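Local coordinates for DUF4783 domain-containing protein (Bacteroides fragilis, PDB 4OUQ), which is of unknown function but belongs to the DUF4783 family, which is grouped with the NTF2-like proteins, at residues R22-K27 / V39-A44; S72-T77 / C89-V94. All coordinates share one frame; numbering follows the deposited sequence. Where two conformers were deposited one is given.

Contact 1: R22-K27 / V39-A44; sequences RYLGEK and VDRQAA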
loop_
_atom_site.group_PDB
_atom_site.type_symbol
_atom_site.label_atom_id
_atom_site.label_comp_id
_atom_site.label_asym_id
_atom_site.label_seq_id
_atom_site.Cartn_x
_atom_site.Cartn_y
_atom_site.Cartn_z
ATOM N N ARG A 22 4.723 -0.668 10.045
ATOM C CA ARG A 22 5.263 -1.944 10.508
ATOM C C ARG A 22 5.202 -3.042 9.438
ATOM O O ARG A 22 5.826 -4.078 9.602
ATOM C CB ARG A 22 4.570 -2.452 11.796
ATOM C CG ARG A 22 3.112 -2.884 11.615
ATOM C CD ARG A 22 2.526 -3.481 12.908
ATOM N NE ARG A 22 2.317 -2.460 13.932
ATOM C CZ ARG A 22 1.399 -1.503 13.862
ATOM N NH1 ARG A 22 0.607 -1.379 12.784
ATOM N NH2 ARG A 22 1.312 -0.635 14.832
ATOM N N TYR A 23 4.465 -2.798 8.357
ATOM C CA TYR A 23 4.339 -3.765 7.282
ATOM C C TYR A 23 5.205 -3.410 6.066
ATOM O O TYR A 23 5.174 -4.111 5.090
ATOM C CB TYR A 23 2.866 -3.906 6.855
ATOM C CG TYR A 23 1.985 -4.314 7.997
ATOM C CD1 TYR A 23 1.947 -5.605 8.400
ATOM C CD2 TYR A 23 1.079 -3.432 8.542
ATOM C CE1 TYR A 23 1.189 -5.988 9.480
ATOM C CE2 TYR A 23 0.272 -3.798 9.596
ATOM C CZ TYR A 23 0.307 -5.082 10.034
ATOM O OH TYR A 23 -0.493 -5.490 11.061
ATOM N N LEU A 24 5.903 -2.254 6.127
ATOM C CA LEU A 24 6.789 -1.853 5.009
ATOM C C LEU A 24 8.125 -2.524 5.104
ATOM O O LEU A 24 8.726 -2.615 6.191
ATOM C CB LEU A 24 6.964 -0.335 4.968
ATOM C CG LEU A 24 5.694 0.464 4.739
ATOM C CD1 LEU A 24 5.858 1.949 4.957
ATOM C CD2 LEU A 24 5.161 0.227 3.345
ATOM N N GLY A 25 8.595 -3.074 3.977
ATOM C CA GLY A 25 9.897 -3.571 3.874
ATOM C C GLY A 25 10.941 -2.466 3.944
ATOM O O GLY A 25 10.628 -1.291 3.901
ATOM N N GLU A 26 12.196 -2.862 3.991
ATOM C CA GLU A 26 13.256 -1.885 4.147
ATOM C C GLU A 26 13.496 -1.081 2.858
ATOM O O GLU A 26 13.993 0.041 2.914
ATOM C CB GLU A 26 14.512 -2.523 4.708
ATOM C CG GLU A 26 14.351 -2.872 6.201
ATOM C CD GLU A 26 14.156 -1.630 7.074
ATOM O OE1 GLU A 26 15.060 -0.811 7.123
ATOM O OE2 GLU A 26 13.109 -1.470 7.697
ATOM N N LYS A 27 13.094 -1.650 1.712
ATOM C CA LYS A 27 13.095 -0.950 0.431
ATOM C C LYS A 27 11.751 -1.157 -0.259
ATOM O O LYS A 27 11.263 -2.318 -0.404
ATOM C CB LYS A 27 14.202 -1.485 -0.483
ATOM C CG LYS A 27 14.339 -0.704 -1.778
ATOM C CD LYS A 27 15.458 -1.278 -2.633
ATOM C CE LYS A 27 15.820 -0.327 -3.750
ATOM N NZ LYS A 27 16.891 -0.865 -4.610
ATOM N N VAL A 39 12.616 3.582 -2.556
ATOM C CA VAL A 39 12.940 4.395 -1.423
ATOM C C VAL A 39 13.007 3.551 -0.181
ATOM O O VAL A 39 12.571 2.384 -0.195
ATOM C CB VAL A 39 11.920 5.535 -1.288
ATOM C CG1 VAL A 39 11.946 6.395 -2.544
ATOM C CG2 VAL A 39 10.532 5.011 -1.048
ATOM N N ASP A 40 13.537 4.110 0.902
ATOM C CA ASP A 40 13.617 3.344 2.145
ATOM C C ASP A 40 12.313 3.401 2.887
ATOM O O ASP A 40 11.400 4.095 2.481
ATOM C CB ASP A 40 14.816 3.734 3.012
ATOM C CG ASP A 40 14.804 5.181 3.444
ATOM O OD1 ASP A 40 13.744 5.816 3.476
ATOM O OD2 ASP A 40 15.886 5.671 3.798
ATOM N N ARG A 41 12.203 2.606 3.942
ATOM C CA ARG A 41 10.963 2.451 4.658
ATOM C C ARG A 41 10.459 3.791 5.158
ATOM O O ARG A 41 9.305 4.126 4.977
ATOM C CB ARG A 41 11.150 1.479 5.829
ATOM C CG ARG A 41 9.928 1.224 6.664
ATOM C CD ARG A 41 10.146 0.225 7.810
ATOM N NE ARG A 41 10.044 0.934 9.082
ATOM C CZ ARG A 41 11.023 1.651 9.652
ATOM N NH1 ARG A 41 12.260 1.687 9.132
ATOM N NH2 ARG A 41 10.780 2.306 10.785
ATOM N N GLN A 42 11.357 4.582 5.734
ATOM C CA GLN A 42 10.939 5.862 6.321
ATOM C C GLN A 42 10.470 6.826 5.231
ATOM O O GLN A 42 9.386 7.462 5.355
ATOM C CB GLN A 42 12.072 6.449 7.157
ATOM C CG GLN A 42 12.499 5.543 8.335
ATOM C CD GLN A 42 13.683 4.557 8.025
ATOM O OE1 GLN A 42 13.871 4.049 6.882
ATOM N NE2 GLN A 42 14.466 4.280 9.058
ATOM N N ALA A 43 11.215 6.879 4.115
ATOM C CA ALA A 43 10.801 7.679 2.982
ATOM C C ALA A 43 9.412 7.238 2.404
ATOM O O ALA A 43 8.548 8.056 2.145
ATOM C CB ALA A 43 11.864 7.678 1.912
ATOM N N ALA A 44 9.156 5.918 2.312
ATOM C CA ALA A 44 7.846 5.423 1.884
ATOM C C ALA A 44 6.755 5.828 2.813
ATOM O O ALA A 44 5.688 6.201 2.386
ATOM C CB ALA A 44 7.874 3.902 1.792
#
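Arg41, in the first turn of helix 41-54, lays its long side chain along the backbone of residues 24-26, and its methylenes and one guanidinium nitrogen meet atoms there. CB rests 3.4 Å from Gly25 O, packing on the backbone carbonyl. CG, set anti to the backbone N (chi1 -180°), reaches over to Leu24 and lies 3.8 Å from its CB. CD touches both Leu24 O and the Glu26 carboxylate, 3.4 Å from Glu26 OE2. In Arg41 a bend at chi3 (112°) then turns the guanidinium, and Arg41 NH1 forms a salt bridge with Glu26 OE2 at 3.6 Å. The two side chains run side by side, the carboxylate and guanidinium planes 24° apart, while NH2 makes a weak hydrogen bond to Asn21 OD1. An arginine suits this place because its methylene chain can line a backbone while its charged end reaches the exposed Glu26. Alongside, buried Leu24 turns CD1 to Ala44 CB, whose small methyl lets the helix come near. Asp40 caps the helix: its OD1 accepts from Ala43 N at 2.8 Å. Beside the cap, Glu26 O takes a weak, bent hydrogen bond from Arg41 N. The contact thus joins the short strand 24-25 and the corner after it, which leads into strand 28-32, to the junction where strand 35-40 passes into helix 41-54, with Gly25 also tied by backbone hydrogen bonding to Ile100 of strand 97-107.

Contact 2: S72-T77 / C89-V94; sequences SFIIGT and CFFRRV
Phe73 and Phe90 are paired across the strands, at a non-hydrogen-bonded position of the antiparallel hairpin formed by strands 72-80 and 83-94, and their fit is uneven. The ring of Phe90 stands up from the sheet, with CD2 3.6 Å from Phe73 CB, packing against that methylene. Phe73's own ring is carried away from the partner strand: with chi1 at 66° its CG stands between the backbone N and the carbonyl carbon, so the rings share no broad stack.

On the other side of the sheet, Ser72, Ile74, Cys89 and Phe91 are all buried and pack together. The Phe91 ring is the main bump. It lies back along its own strand toward Cys89, its edge turned to Phe73 CA and to Ile74 CG1, the latter 4.2 Å from Phe91 CE1. Serine is small enough to leave the ring its place: Ser72 OG sits 3.3 Å from Phe91 CD1, approaching the ring obliquely, and hydrogen-bonds to Asp3 O. Ile74 CG1 also packs 4.0 Å from Cys89 CB, where a slim cysteine beside the branched isoleucine makes a compact pair. Val62 and Ile4 add to the lining around Ile74, and Ile100 to that around Phe91.

Four backbone hydrogen bonds set this register. Ser72 and Phe91 exchange one pair, and Ile74 and Cys89 another, the bond from Phe91 N to Ser72 O measuring 2.8 Å. Between the two pairs, Phe73 CA approaches Cys89 O at 3.1 Å in a CA-H...O contact. Chemically, the backbone polar groups satisfy one another while the side chains across the gap are mostly apolar; the one hydroxyl buried among them finds its partner in a backbone carbonyl, so its polarity need not count against burial.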
loop_
_atom_site.group_PDB
_atom_site.type_symbol
_atom_site.label_atom_id
_atom_site.label_comp_id
_atom_site.label_asym_id
_atom_site.label_seq_id
_atom_site.Cartn_x
_atom_site.Cartn_y
_atom_site.Cartn_z
ATOM N N SER A 72 3.303 -12.255 -2.637
ATOM C CA SER A 72 1.843 -12.157 -2.665
ATOM C C SER A 72 1.420 -10.740 -3.069
ATOM O O SER A 72 2.219 -9.814 -3.061
ATOM C CB SER A 72 1.260 -12.499 -1.273
ATOM O OG SER A 72 1.554 -11.464 -0.330
ATOM N N PHE A 73 0.142 -10.559 -3.373
ATOM C CA PHE A 73 -0.367 -9.259 -3.673
ATOM C C PHE A 73 -1.841 -9.106 -3.378
ATOM O O PHE A 73 -2.551 -10.111 -3.330
ATOM C CB PHE A 73 -0.091 -8.896 -5.176
ATOM C CG PHE A 73 -0.840 -9.748 -6.171
ATOM C CD1 PHE A 73 -2.153 -9.395 -6.560
ATOM C CD2 PHE A 73 -0.294 -10.906 -6.717
ATOM C CE1 PHE A 73 -2.871 -10.210 -7.425
ATOM C CE2 PHE A 73 -0.999 -11.698 -7.631
ATOM C CZ PHE A 73 -2.305 -11.360 -7.961
ATOM N N ILE A 74 -2.256 -7.863 -3.228
ATOM C CA ILE A 74 -3.656 -7.503 -3.241
ATOM C C ILE A 74 -3.874 -6.412 -4.316
ATOM O O ILE A 74 -3.008 -5.527 -4.543
ATOM C CB ILE A 74 -4.223 -7.040 -1.878
ATOM C CG1 ILE A 74 -3.418 -5.903 -1.282
ATOM C CG2 ILE A 74 -4.297 -8.195 -0.925
ATOM C CD1 ILE A 74 -3.973 -5.369 0.047
ATOM N N ILE A 75 -5.041 -6.500 -4.925
ATOM C CA ILE A 75 -5.494 -5.497 -5.879
ATOM C C ILE A 75 -6.741 -4.896 -5.156
ATOM O O ILE A 75 -7.689 -5.644 -4.874
ATOM C CB ILE A 75 -5.957 -6.119 -7.209
ATOM C CG1 ILE A 75 -4.917 -7.027 -7.874
ATOM C CG2 ILE A 75 -6.388 -5.010 -8.169
ATOM C CD1 ILE A 75 -3.647 -6.312 -8.204
ATOM N N GLY A 76 -6.772 -3.589 -4.933
ATOM C CA GLY A 76 -7.887 -2.986 -4.156
ATOM C C GLY A 76 -8.255 -1.601 -4.656
ATOM O O GLY A 76 -7.586 -1.072 -5.566
ATOM N N THR A 77 -9.434 -1.139 -4.232
ATOM C CA THR A 77 -9.940 0.177 -4.615
ATOM C C THR A 77 -10.088 1.014 -3.359
ATOM O O THR A 77 -10.776 0.596 -2.387
ATOM C CB THR A 77 -11.288 0.063 -5.390
ATOM O OG1 THR A 77 -11.076 -0.735 -6.597
ATOM C CG2 THR A 77 -11.786 1.414 -5.755
ATOM N N CYS A 89 -0.704 -3.760 -4.189
ATOM C CA CYS A 89 0.284 -3.812 -3.173
ATOM C C CYS A 89 0.898 -5.248 -3.150
ATOM O O CYS A 89 0.160 -6.278 -3.174
ATOM C CB CYS A 89 -0.367 -3.337 -1.840
ATOM S SG CYS A 89 0.640 -3.384 -0.362
ATOM N N PHE A 90 2.239 -5.313 -3.197
ATOM C CA PHE A 90 2.948 -6.519 -3.293
ATOM C C PHE A 90 3.760 -6.761 -2.053
ATOM O O PHE A 90 4.301 -5.843 -1.511
ATOM C CB PHE A 90 3.903 -6.506 -4.499
ATOM C CG PHE A 90 3.206 -6.185 -5.789
ATOM C CD1 PHE A 90 2.961 -4.862 -6.153
ATOM C CD2 PHE A 90 2.767 -7.182 -6.597
ATOM C CE1 PHE A 90 2.282 -4.572 -7.326
ATOM C CE2 PHE A 90 2.072 -6.879 -7.778
ATOM C CZ PHE A 90 1.864 -5.601 -8.132
ATOM N N PHE A 91 3.800 -8.014 -1.623
ATOM C CA PHE A 91 4.488 -8.391 -0.377
ATOM C C PHE A 91 5.469 -9.482 -0.674
ATOM O O PHE A 91 5.209 -10.338 -1.528
ATOM C CB PHE A 91 3.501 -8.954 0.678
ATOM C CG PHE A 91 2.330 -8.137 0.924
ATOM C CD1 PHE A 91 1.202 -8.240 0.104
ATOM C CD2 PHE A 91 2.312 -7.206 1.981
ATOM C CE1 PHE A 91 0.101 -7.430 0.319
ATOM C CE2 PHE A 91 1.208 -6.418 2.204
ATOM C CZ PHE A 91 0.100 -6.531 1.382
ATOM N N ARG A 92 6.582 -9.516 0.092
ATOM C CA ARG A 92 7.563 -10.626 0.058
ATOM C C ARG A 92 7.718 -11.100 1.505
ATOM O O ARG A 92 7.676 -10.300 2.419
ATOM C CB ARG A 92 8.925 -10.143 -0.483
ATOM N N ARG A 93 7.865 -12.391 1.705
ATOM C CA ARG A 93 8.041 -12.925 3.048
ATOM C C ARG A 93 9.510 -12.713 3.549
ATOM O O ARG A 93 10.462 -13.177 2.907
ATOM C CB ARG A 93 7.668 -14.416 3.059
ATOM C CG ARG A 93 7.285 -14.946 4.424
ATOM C CD ARG A 93 6.703 -16.356 4.325
ATOM N NE ARG A 93 7.615 -17.273 3.613
ATOM C CZ ARG A 93 7.392 -17.828 2.409
ATOM N NH1 ARG A 93 6.252 -17.614 1.740
ATOM N NH2 ARG A 93 8.313 -18.633 1.880
ATOM N N VAL A 94 9.664 -11.982 4.665
ATOM C CA VAL A 94 10.978 -11.770 5.317
ATOM C C VAL A 94 10.871 -12.333 6.716
ATOM O O VAL A 94 10.075 -11.861 7.523
ATOM C CB VAL A 94 11.344 -10.253 5.416
ATOM C CG1 VAL A 94 12.656 -10.049 6.207
ATOM C CG2 VAL A 94 11.432 -9.611 4.036
#

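How the contacts relate
Contact 1 closes before contact 2 opens along the chain, and their centres lie 14 Å apart; the nearest atoms are about 5 Å from each other, without touching. Both reach the same six-stranded mixed sheet. Residues 39-44 include the end of one of its two outermost strands, 35-40, whereas contact 2 joins strands 72-80 and 83-94 in the other half. Strand 97-107 links the two regions: its Ile100 bonds to the backbone of Gly25 and also packs against Phe91. Contact 1 thus ties a helix start to the sheet's margin and contact 2 holds neighbouring strands together, a helix-and-curved-sheet arrangement consistent with the NTF2-like clan.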